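Local structure of cell division control protein 45 cdc45 putative (Entamoeba histolytica, 6CC2) at residues K254-L259 / L339-K344; L259-H264 / A354-H359; M508-L513 / F520-H525. The protein is probably a RecJ-like DHH-family DNA replication factor that, as in other eukaryotes, joins MCM2-7 and GINS in the replicative helicase. All coordinates share one frame; numbering follows the deposited sequence.

Contact 1. Residues K254-L259 / L339-K344; sequences KMDCQL and LPSFFK. With EDO (1,2-ethanediol), chain K.
Lys254 to Asp256 and Leu339 to Ser341 pair as antiparallel strands of a small mixed sheet, so strongly twisted that the two short segments run at 111° to each other. Lys254 and Ser341 form a hydrogen-bonded pair whose Ser341 N to Lys254 O bond is 2.8 Å long and nearly straight. At Asp256 and Leu339 the ladder slackens, and the bond from Asp256 N to Leu339 O is weak. Polar side chains add bonds here. Ser341 OG donates to the anti lone pair of Asp256 OD2 at 2.8 Å and accepts from Gln258 NE2 at 2.6 Å, with the hydroxyl almost in the amide plane. Gln258 NE2 gives a second bond, 3.1 Å, to Leu339 O, approaching from above the carbonyl plane. Two bonds from one nitrogen thus fix the rotation of the amide. A chi1 of 62° lays the Lys254 chain against Phe343, with Lys254 CG 3.4 Å from Phe343 CE1. Lys254 NZ continues to the carbonyls of Ile240 and Asp242. The selenium of Met255, a selenomethionine, curls back over the backbone, Met255 SE lying 3.7 Å from Leu339 C. Within the chain, 338-344 is an outer strand and 251-257 the middle one, pairing beyond with 237-238; helices 199-213 and 219-233 pack on Leu339 and Phe342.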
loop_
_atom_site.group_PDB
_atom_site.type_symbol
_atom_site.label_atom_id
_atom_site.label_comp_id
_atom_site.label_asym_id
_atom_site.label_seq_id
_atom_site.Cartn_x
_atom_site.Cartn_y
_atom_site.Cartn_z
ATOM N N LYS A 254 -5.624 2.838 -21.524
ATOM C CA LYS A 254 -6.345 4.009 -22.002
ATOM C C LYS A 254 -6.180 5.139 -20.997
ATOM O O LYS A 254 -6.002 4.896 -19.800
ATOM C CB LYS A 254 -7.835 3.743 -22.238
ATOM C CG LYS A 254 -8.610 3.348 -21.028
ATOM C CD LYS A 254 -10.118 3.444 -21.282
ATOM C CE LYS A 254 -10.644 4.827 -20.967
ATOM N NZ LYS A 254 -12.132 4.879 -20.981
HETATM N N MSE A 255 -6.221 6.369 -21.501
HETATM C CA MSE A 255 -6.280 7.564 -20.638
HETATM C C MSE A 255 -7.506 7.434 -19.758
HETATM O O MSE A 255 -8.547 6.982 -20.199
HETATM C CB MSE A 255 -6.329 8.835 -21.475
HETATM C CG MSE A 255 -6.314 10.123 -20.640
HETATM SE SE MSE A 255 -4.706 10.330 -19.527
HETATM C CE MSE A 255 -3.349 9.875 -20.887
ATOM N N ASP A 256 -7.385 7.820 -18.490
ATOM C CA ASP A 256 -8.450 7.567 -17.532
ATOM C C ASP A 256 -8.503 8.714 -16.526
ATOM O O ASP A 256 -7.565 9.497 -16.390
ATOM C CB ASP A 256 -8.212 6.234 -16.826
ATOM C CG ASP A 256 -9.484 5.614 -16.285
ATOM O OD1 ASP A 256 -10.577 6.118 -16.589
ATOM O OD2 ASP A 256 -9.371 4.603 -15.554
ATOM N N CYS A 257 -9.624 8.800 -15.830
ATOM C CA CYS A 257 -9.848 9.777 -14.756
ATOM C C CYS A 257 -9.762 9.050 -13.422
ATOM O O CYS A 257 -10.644 8.257 -13.075
ATOM C CB CYS A 257 -11.205 10.454 -14.941
ATOM S SG CYS A 257 -11.521 11.731 -13.715
ATOM N N GLN A 258 -8.701 9.310 -12.667
ATOM C CA GLN A 258 -8.322 8.412 -11.571
ATOM C C GLN A 258 -9.043 8.771 -10.268
ATOM O O GLN A 258 -8.438 9.023 -9.232
ATOM C CB GLN A 258 -6.810 8.435 -11.375
ATOM C CG GLN A 258 -6.041 7.951 -12.596
ATOM C CD GLN A 258 -6.404 6.541 -12.986
ATOM O OE1 GLN A 258 -7.056 5.808 -12.225
ATOM N NE2 GLN A 258 -5.976 6.127 -14.161
ATOM N N LEU A 259 -10.361 8.791 -10.340
ATOM C CA LEU A 259 -11.182 8.837 -9.124
ATOM C C LEU A 259 -11.340 7.413 -8.607
ATOM O O LEU A 259 -11.538 6.470 -9.384
ATOM C CB LEU A 259 -12.543 9.457 -9.405
ATOM C CG LEU A 259 -12.537 10.922 -9.840
ATOM C CD1 LEU A 259 -13.961 11.356 -10.149
ATOM C CD2 LEU A 259 -11.929 11.813 -8.750
ATOM N N LEU A 339 -4.502 10.105 -15.832
ATOM C CA LEU A 339 -3.346 9.251 -16.052
ATOM C C LEU A 339 -3.814 8.011 -16.795
ATOM O O LEU A 339 -4.970 7.601 -16.656
ATOM C CB LEU A 339 -2.695 8.817 -14.729
ATOM C CG LEU A 339 -2.151 9.930 -13.834
ATOM C CD1 LEU A 339 -1.745 9.309 -12.489
ATOM C CD2 LEU A 339 -0.978 10.615 -14.461
ATOM N N PRO A 340 -2.930 7.373 -17.559
ATOM C CA PRO A 340 -3.304 6.109 -18.205
ATOM C C PRO A 340 -3.594 5.028 -17.174
ATOM O O PRO A 340 -2.940 4.943 -16.137
ATOM C CB PRO A 340 -2.072 5.764 -19.057
ATOM C CG PRO A 340 -0.930 6.451 -18.375
ATOM C CD PRO A 340 -1.534 7.754 -17.848
ATOM N N SER A 341 -4.611 4.233 -17.457
ATOM C CA SER A 341 -4.960 3.043 -16.695
ATOM C C SER A 341 -4.640 1.802 -17.525
ATOM O O SER A 341 -4.851 1.789 -18.746
ATOM C CB SER A 341 -6.446 3.028 -16.339
ATOM O OG SER A 341 -6.738 3.843 -15.231
ATOM N N PHE A 342 -4.151 0.767 -16.852
ATOM C CA PHE A 342 -3.869 -0.539 -17.466
ATOM C C PHE A 342 -5.030 -1.472 -17.136
ATOM O O PHE A 342 -5.428 -1.584 -15.973
ATOM C CB PHE A 342 -2.536 -1.069 -16.915
ATOM C CG PHE A 342 -2.021 -2.275 -17.613
ATOM C CD1 PHE A 342 -2.508 -3.523 -17.304
ATOM C CD2 PHE A 342 -1.042 -2.156 -18.594
ATOM C CE1 PHE A 342 -2.041 -4.657 -17.970
ATOM C CE2 PHE A 342 -0.584 -3.262 -19.270
ATOM C CZ PHE A 342 -1.071 -4.524 -18.946
ATOM N N PHE A 343 -5.580 -2.124 -18.153
ATOM C CA PHE A 343 -6.772 -2.938 -18.004
ATOM C C PHE A 343 -6.509 -4.382 -18.427
ATOM O O PHE A 343 -5.721 -4.646 -19.334
ATOM C CB PHE A 343 -7.943 -2.417 -18.867
ATOM C CG PHE A 343 -8.557 -1.135 -18.379
ATOM C CD1 PHE A 343 -8.006 0.094 -18.711
ATOM C CD2 PHE A 343 -9.731 -1.152 -17.629
ATOM C CE1 PHE A 343 -8.594 1.273 -18.284
ATOM C CE2 PHE A 343 -10.314 0.009 -17.196
ATOM C CZ PHE A 343 -9.757 1.236 -17.529
ATOM N N LYS A 344 -7.182 -5.317 -17.767
ATOM C CA LYS A 344 -7.224 -6.702 -18.218
ATOM C C LYS A 344 -8.684 -7.107 -18.396
ATOM O O LYS A 344 -9.524 -6.799 -17.544
ATOM C CB LYS A 344 -6.531 -7.628 -17.212
ATOM C CG LYS A 344 -6.630 -9.111 -17.590
ATOM C CD LYS A 344 -5.981 -9.988 -16.541
ATOM C CE LYS A 344 -6.322 -11.467 -16.789
ATOM N NZ LYS A 344 -5.858 -11.927 -18.103
HETATM C C1 EDO K . -13.551 7.595 -16.621
HETATM O O1 EDO K . -13.790 7.888 -18.002
HETATM C C2 EDO K . -14.186 6.253 -16.274
HETATM O O2 EDO K . -13.703 5.241 -17.165
#

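Contact 2. Residues L259-H264 / A354-H359; sequences LMLLRH and AFDAAH. With EDO (1,2-ethanediol), chain K.
Leu261, in the positive-phi third position of a type II beta turn from Leu259 to Leu262, brings its CA to 5.6 Å from Asp356 CA in the first turn of helix 354-364. The turn and the short 3-10 segment after it surround the Asp356 carboxylate with donors, and its two oxygens take different partners. Asp356 OD2 accepts Arg263 NH2 at 2.9 Å in a salt bridge, met on the syn side but 30° out of the carboxylate plane. His264 NE2, shared with Ser351 O, also weakly, makes a weak bond to the same oxygen, with the ring edge-on and perpendicular to the carboxylate; Ser353 N, just ahead of the helix, also donates to OD2. OD1 instead works through water: water 1, 2.7 Å from Asp356 OD1, accepts from Leu261 N, and water 2 accepts from Arg263 N while donating to OD1. The carboxylate therefore holds both side chains and backbone of the loop, and such donors would be expected to favour its negative charge. A bend at chi3 (-64°) turns the Arg263 guanidinium back toward the helix; its NE bonds to Ser351 O, NH1 forms a salt bridge with Asp256 OD2, and water 2 lies over one face. The His264 ring stacks with Phe397 of helix 393-417. Leu261 CD2 lies against the carboxylate, 3.7 Å from Asp356 OD1. About a turn further along the helix, the His359 ring receives CG of Met260, a selenomethionine, over one face, 4.2 Å from the ring centroid and 10° off the normal.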
loop_
_atom_site.group_PDB
_atom_site.type_symbol
_atom_site.label_atom_id
_atom_site.label_comp_id
_atom_site.label_asym_id
_atom_site.label_seq_id
_atom_site.Cartn_x
_atom_site.Cartn_y
_atom_site.Cartn_z
ATOM N N LEU A 259 -10.361 8.791 -10.340
ATOM C CA LEU A 259 -11.182 8.837 -9.124
ATOM C C LEU A 259 -11.340 7.413 -8.607
ATOM O O LEU A 259 -11.538 6.470 -9.384
ATOM C CB LEU A 259 -12.543 9.457 -9.405
ATOM C CG LEU A 259 -12.537 10.922 -9.840
ATOM C CD1 LEU A 259 -13.961 11.356 -10.149
ATOM C CD2 LEU A 259 -11.929 11.813 -8.750
HETATM N N MSE A 260 -11.214 7.257 -7.301
HETATM C CA MSE A 260 -11.160 5.927 -6.688
HETATM C C MSE A 260 -12.365 5.068 -6.996
HETATM O O MSE A 260 -13.510 5.415 -6.624
HETATM C CB MSE A 260 -11.042 6.090 -5.133
HETATM C CG MSE A 260 -11.168 4.776 -4.406
HETATM SE SE MSE A 260 -10.885 5.028 -2.472
HETATM C CE MSE A 260 -12.090 6.440 -2.090
ATOM N N LEU A 261 -12.131 3.948 -7.686
ATOM C CA LEU A 261 -13.139 2.939 -7.974
ATOM C C LEU A 261 -14.371 3.496 -8.691
ATOM O O LEU A 261 -15.452 2.933 -8.587
ATOM C CB LEU A 261 -13.560 2.212 -6.688
ATOM C CG LEU A 261 -12.481 1.305 -6.104
ATOM C CD1 LEU A 261 -12.990 0.689 -4.794
ATOM C CD2 LEU A 261 -12.094 0.205 -7.062
ATOM N N LEU A 262 -14.196 4.577 -9.456
ATOM C CA LEU A 262 -15.319 5.243 -10.107
ATOM C C LEU A 262 -16.223 4.265 -10.862
ATOM O O LEU A 262 -17.440 4.289 -10.701
ATOM C CB LEU A 262 -14.782 6.319 -11.045
ATOM C CG LEU A 262 -15.799 7.122 -11.879
ATOM C CD1 LEU A 262 -16.734 7.887 -10.966
ATOM C CD2 LEU A 262 -15.109 8.054 -12.862
ATOM N N ARG A 263 -15.655 3.427 -11.728
ATOM C CA ARG A 263 -16.469 2.526 -12.524
ATOM C C ARG A 263 -17.237 1.532 -11.673
ATOM O O ARG A 263 -18.234 0.981 -12.131
ATOM C CB ARG A 263 -15.594 1.795 -13.544
ATOM C CG ARG A 263 -15.181 2.646 -14.732
ATOM C CD ARG A 263 -14.283 1.861 -15.712
ATOM N NE ARG A 263 -13.033 1.497 -15.040
ATOM C CZ ARG A 263 -12.011 2.327 -14.878
ATOM N NH1 ARG A 263 -12.042 3.558 -15.370
ATOM N NH2 ARG A 263 -10.939 1.916 -14.224
ATOM N N HIS A 264 -16.810 1.310 -10.433
ATOM C CA HIS A 264 -17.415 0.324 -9.540
ATOM C C HIS A 264 -18.164 0.990 -8.394
ATOM O O HIS A 264 -18.485 0.351 -7.381
ATOM C CB HIS A 264 -16.308 -0.606 -9.049
ATOM C CG HIS A 264 -15.423 -1.043 -10.168
ATOM N ND1 HIS A 264 -15.847 -1.917 -11.149
ATOM C CD2 HIS A 264 -14.177 -0.653 -10.526
ATOM C CE1 HIS A 264 -14.879 -2.062 -12.043
ATOM N NE2 HIS A 264 -13.874 -1.285 -11.700
ATOM N N ALA A 354 -5.875 -1.744 -13.338
ATOM C CA ALA A 354 -4.901 -2.125 -12.319
ATOM C C ALA A 354 -4.999 -1.236 -11.092
ATOM O O ALA A 354 -4.617 -1.676 -10.007
ATOM C CB ALA A 354 -3.495 -2.107 -12.914
ATOM N N PHE A 355 -5.530 -0.001 -11.222
ATOM C CA PHE A 355 -5.801 0.796 -10.036
ATOM C C PHE A 355 -6.966 0.217 -9.253
ATOM O O PHE A 355 -6.908 0.120 -8.019
ATOM C CB PHE A 355 -6.105 2.242 -10.409
ATOM C CG PHE A 355 -4.884 3.084 -10.645
ATOM C CD1 PHE A 355 -3.964 3.280 -9.635
ATOM C CD2 PHE A 355 -4.669 3.684 -11.855
ATOM C CE1 PHE A 355 -2.853 4.078 -9.841
ATOM C CE2 PHE A 355 -3.567 4.490 -12.060
ATOM C CZ PHE A 355 -2.661 4.668 -11.054
ATOM N N ASP A 356 -8.040 -0.171 -9.957
ATOM C CA ASP A 356 -9.178 -0.783 -9.281
ATOM C C ASP A 356 -8.727 -2.025 -8.524
ATOM O O ASP A 356 -9.109 -2.251 -7.365
ATOM C CB ASP A 356 -10.271 -1.184 -10.267
ATOM C CG ASP A 356 -10.855 -0.011 -11.035
ATOM O OD1 ASP A 356 -10.965 1.102 -10.488
ATOM O OD2 ASP A 356 -11.229 -0.247 -12.240
ATOM N N ALA A 357 -7.944 -2.870 -9.199
ATOM C CA ALA A 357 -7.480 -4.104 -8.590
ATOM C C ALA A 357 -6.561 -3.834 -7.403
ATOM O O ALA A 357 -6.640 -4.536 -6.380
ATOM C CB ALA A 357 -6.767 -4.947 -9.638
ATOM N N ALA A 358 -5.659 -2.841 -7.525
ATOM C CA ALA A 358 -4.803 -2.508 -6.390
ATOM C C ALA A 358 -5.618 -2.000 -5.194
ATOM O O ALA A 358 -5.315 -2.326 -4.031
ATOM C CB ALA A 358 -3.748 -1.507 -6.810
ATOM N N HIS A 359 -6.651 -1.209 -5.443
ATOM C CA HIS A 359 -7.511 -0.766 -4.339
ATOM C C HIS A 359 -8.195 -1.969 -3.693
ATOM O O HIS A 359 -8.266 -2.073 -2.461
ATOM C CB HIS A 359 -8.566 0.237 -4.830
ATOM C CG HIS A 359 -8.047 1.610 -5.065
ATOM N ND1 HIS A 359 -7.461 2.369 -4.074
ATOM C CD2 HIS A 359 -8.083 2.392 -6.173
ATOM C CE1 HIS A 359 -7.128 3.550 -4.568
ATOM N NE2 HIS A 359 -7.499 3.595 -5.837
HETATM C C1 EDO K . -13.551 7.595 -16.621
HETATM O O1 EDO K . -13.790 7.888 -18.002
HETATM C C2 EDO K . -14.186 6.253 -16.274
HETATM O O2 EDO K . -13.703 5.241 -17.165
HETATM O O HOH W 1 -9.702 2.938 -9.029
HETATM O O HOH W 2 -12.787 2.906 -11.764
#

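Contact 3. Residues M508-L513 / F520-H525; sequences MKISIL and FVTEIH. With EDO (1,2-ethanediol), chain D; EDO (1,2-ethanediol), chain G.
Ile510, whose N closes the Schellman motif that ends helix 494-508 on Ala505 O, points its side chain at Thr522 to Ile524 of the strand. Ile510 CB lies 3.6 Å from Glu523 O. Ile510 CG1, set between the backbone N and carbonyl carbon (chi1 57°), passes 3.4 Å from Thr522 OG1. The CG2 branch rests on Glu523 O and an ethanediol. The tip, Ile510 CD1, touches Thr522 OG1 as well as Ile524 CG2, 3.6 Å from the latter, the two isoleucines lying side by side and pointing the same way. Beside this apolar patch Thr522 OG1 donates to Ser511 O at 2.6 Å, approaching from above the carbonyl plane. A water bridges Ser511 N and Glu523 O, accepting from the first and donating to the second, whereas Glu523 N is buried without a partner. Further on, Leu513 N bonds weakly to Val521 O (2.7 Å), and Leu513 CD2 touches the Glu523 chain, whose carboxylate goes on to Thr479 and Lys477. The loop leads into the short strand 514-515, which borders strand 519-525 on one side; strand 479-485 pairs with it on the other, and Tyr532 of helix 529-537 packs against both Ile510 and Ile524.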
loop_
_atom_site.group_PDB
_atom_site.type_symbol
_atom_site.label_atom_id
_atom_site.label_comp_id
_atom_site.label_asym_id
_atom_site.label_seq_id
_atom_site.Cartn_x
_atom_site.Cartn_y
_atom_site.Cartn_z
HETATM N N MSE A 508 7.241 5.172 30.261
HETATM C CA MSE A 508 5.962 5.103 30.928
HETATM C C MSE A 508 5.650 3.703 31.438
HETATM O O MSE A 508 4.687 3.507 32.169
HETATM C CB MSE A 508 4.860 5.547 29.981
HETATM C CG MSE A 508 4.931 7.024 29.564
HETATM SE SE MSE A 508 4.728 8.195 31.092
HETATM C CE MSE A 508 6.581 8.521 31.541
ATOM N N LYS A 509 6.478 2.735 31.045
ATOM C CA LYS A 509 6.259 1.322 31.364
ATOM C C LYS A 509 4.885 0.854 30.880
ATOM O O LYS A 509 4.127 0.185 31.599
ATOM C CB LYS A 509 6.455 1.050 32.858
ATOM C CG LYS A 509 7.274 -0.183 33.155
ATOM C CD LYS A 509 8.701 -0.065 32.631
ATOM C CE LYS A 509 9.520 -1.287 32.975
ATOM N NZ LYS A 509 8.967 -2.526 32.376
ATOM N N ILE A 510 4.575 1.198 29.642
ATOM C CA ILE A 510 3.413 0.676 28.932
ATOM C C ILE A 510 3.904 -0.220 27.801
ATOM O O ILE A 510 5.040 -0.110 27.330
ATOM C CB ILE A 510 2.505 1.806 28.397
ATOM C CG1 ILE A 510 3.284 2.755 27.490
ATOM C CG2 ILE A 510 1.888 2.560 29.569
ATOM C CD1 ILE A 510 2.454 3.925 26.966
ATOM N N SER A 511 3.030 -1.110 27.354
ATOM C CA SER A 511 3.431 -2.163 26.428
ATOM C C SER A 511 3.172 -1.775 24.978
ATOM O O SER A 511 2.170 -1.136 24.657
ATOM C CB SER A 511 2.684 -3.460 26.748
ATOM O OG SER A 511 2.772 -3.761 28.123
ATOM N N ILE A 512 4.082 -2.182 24.100
ATOM C CA ILE A 512 3.832 -2.084 22.657
ATOM C C ILE A 512 3.027 -3.330 22.289
ATOM O O ILE A 512 3.578 -4.410 22.139
ATOM C CB ILE A 512 5.123 -1.974 21.853
ATOM C CG1 ILE A 512 5.788 -0.613 22.056
ATOM C CG2 ILE A 512 4.833 -2.145 20.362
ATOM C CD1 ILE A 512 6.385 -0.407 23.422
ATOM N N LEU A 513 1.702 -3.180 22.207
ATOM C CA LEU A 513 0.825 -4.319 21.957
ATOM C C LEU A 513 1.023 -4.887 20.556
ATOM O O LEU A 513 0.888 -6.103 20.351
ATOM C CB LEU A 513 -0.629 -3.893 22.151
ATOM C CG LEU A 513 -1.138 -3.672 23.579
ATOM C CD1 LEU A 513 -0.142 -2.927 24.440
ATOM C CD2 LEU A 513 -2.466 -2.919 23.540
ATOM N N PHE A 520 2.714 1.517 15.318
ATOM C CA PHE A 520 2.830 0.969 16.660
ATOM C C PHE A 520 1.494 1.135 17.377
ATOM O O PHE A 520 0.757 2.086 17.130
ATOM C CB PHE A 520 3.906 1.694 17.501
ATOM C CG PHE A 520 5.212 1.846 16.809
ATOM C CD1 PHE A 520 5.414 2.872 15.905
ATOM C CD2 PHE A 520 6.259 0.953 17.060
ATOM C CE1 PHE A 520 6.626 3.011 15.252
ATOM C CE2 PHE A 520 7.472 1.099 16.418
ATOM C CZ PHE A 520 7.652 2.129 15.505
ATOM N N VAL A 521 1.210 0.211 18.294
ATOM C CA VAL A 521 0.044 0.293 19.159
ATOM C C VAL A 521 0.491 0.122 20.606
ATOM O O VAL A 521 1.238 -0.808 20.919
ATOM C CB VAL A 521 -0.998 -0.783 18.810
ATOM C CG1 VAL A 521 -2.238 -0.621 19.677
ATOM C CG2 VAL A 521 -1.374 -0.689 17.333
ATOM N N THR A 522 0.050 1.029 21.470
ATOM C CA THR A 522 0.212 0.859 22.911
ATOM C C THR A 522 -1.108 1.257 23.560
ATOM O O THR A 522 -2.114 1.471 22.883
ATOM C CB THR A 522 1.422 1.650 23.442
ATOM O OG1 THR A 522 1.604 1.347 24.843
ATOM C CG2 THR A 522 1.243 3.139 23.281
ATOM N N GLU A 523 -1.117 1.355 24.886
ATOM C CA GLU A 523 -2.342 1.635 25.628
ATOM C C GLU A 523 -1.953 2.269 26.952
ATOM O O GLU A 523 -0.972 1.871 27.567
ATOM C CB GLU A 523 -3.121 0.336 25.850
ATOM C CG GLU A 523 -4.497 0.507 26.451
ATOM C CD GLU A 523 -5.284 -0.795 26.454
ATOM O OE1 GLU A 523 -4.657 -1.868 26.581
ATOM O OE2 GLU A 523 -6.527 -0.747 26.312
ATOM N N ILE A 524 -2.727 3.266 27.377
ATOM C CA ILE A 524 -2.474 3.951 28.631
ATOM C C ILE A 524 -3.740 3.952 29.468
ATOM O O ILE A 524 -4.856 3.830 28.953
ATOM C CB ILE A 524 -1.990 5.401 28.404
ATOM C CG1 ILE A 524 -3.105 6.233 27.737
ATOM C CG2 ILE A 524 -0.755 5.424 27.532
ATOM C CD1 ILE A 524 -2.780 7.708 27.657
ATOM N N HIS A 525 -3.562 4.120 30.786
ATOM C CA HIS A 525 -4.698 4.396 31.651
ATOM C C HIS A 525 -5.302 5.748 31.266
ATOM O O HIS A 525 -4.576 6.704 30.977
ATOM C CB HIS A 525 -4.286 4.425 33.111
ATOM C CG HIS A 525 -3.788 3.105 33.620
ATOM N ND1 HIS A 525 -4.610 2.008 33.766
ATOM C CD2 HIS A 525 -2.555 2.709 34.010
ATOM C CE1 HIS A 525 -3.901 0.986 34.217
ATOM N NE2 HIS A 525 -2.651 1.386 34.373
HETATM C C1 EDO D . 0.324 5.108 31.787
HETATM O O1 EDO D . -0.953 4.501 31.690
HETATM C C2 EDO D . 0.444 6.067 30.631
HETATM O O2 EDO D . 1.498 6.896 30.812
HETATM C C1 EDO G . -2.522 0.390 31.131
HETATM O O1 EDO G . -1.355 0.397 30.301
HETATM C C2 EDO G . -3.653 -0.346 30.431
HETATM O O2 EDO G . -3.237 -1.670 30.091
HETATM O O HOH W 3 0.352 -0.588 28.199
#

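Contacts 1 and 2 are neighbours, centres about 9 Å apart, and share Leu259: the strand of contact 1 runs on into the loop of contact 2, and strand 338-344 precedes helix 354-364. Arg263 ties them by gripping Asp256 of one and Asp356 of the other, and Phe343 packs against it. Contact 1 is the more buried, a backbone ladder with a polar side-chain network; contact 2, partly buried, joins loop to helix through charge and water rather than strand pairing. Contact 3 lies on the opposite side of the chain's centre, about 43 Å from contact 1, centre to centre. It joins neighbours in sequence, is nearer the surface, and relies more on aliphatic packing, with no salt bridge across it.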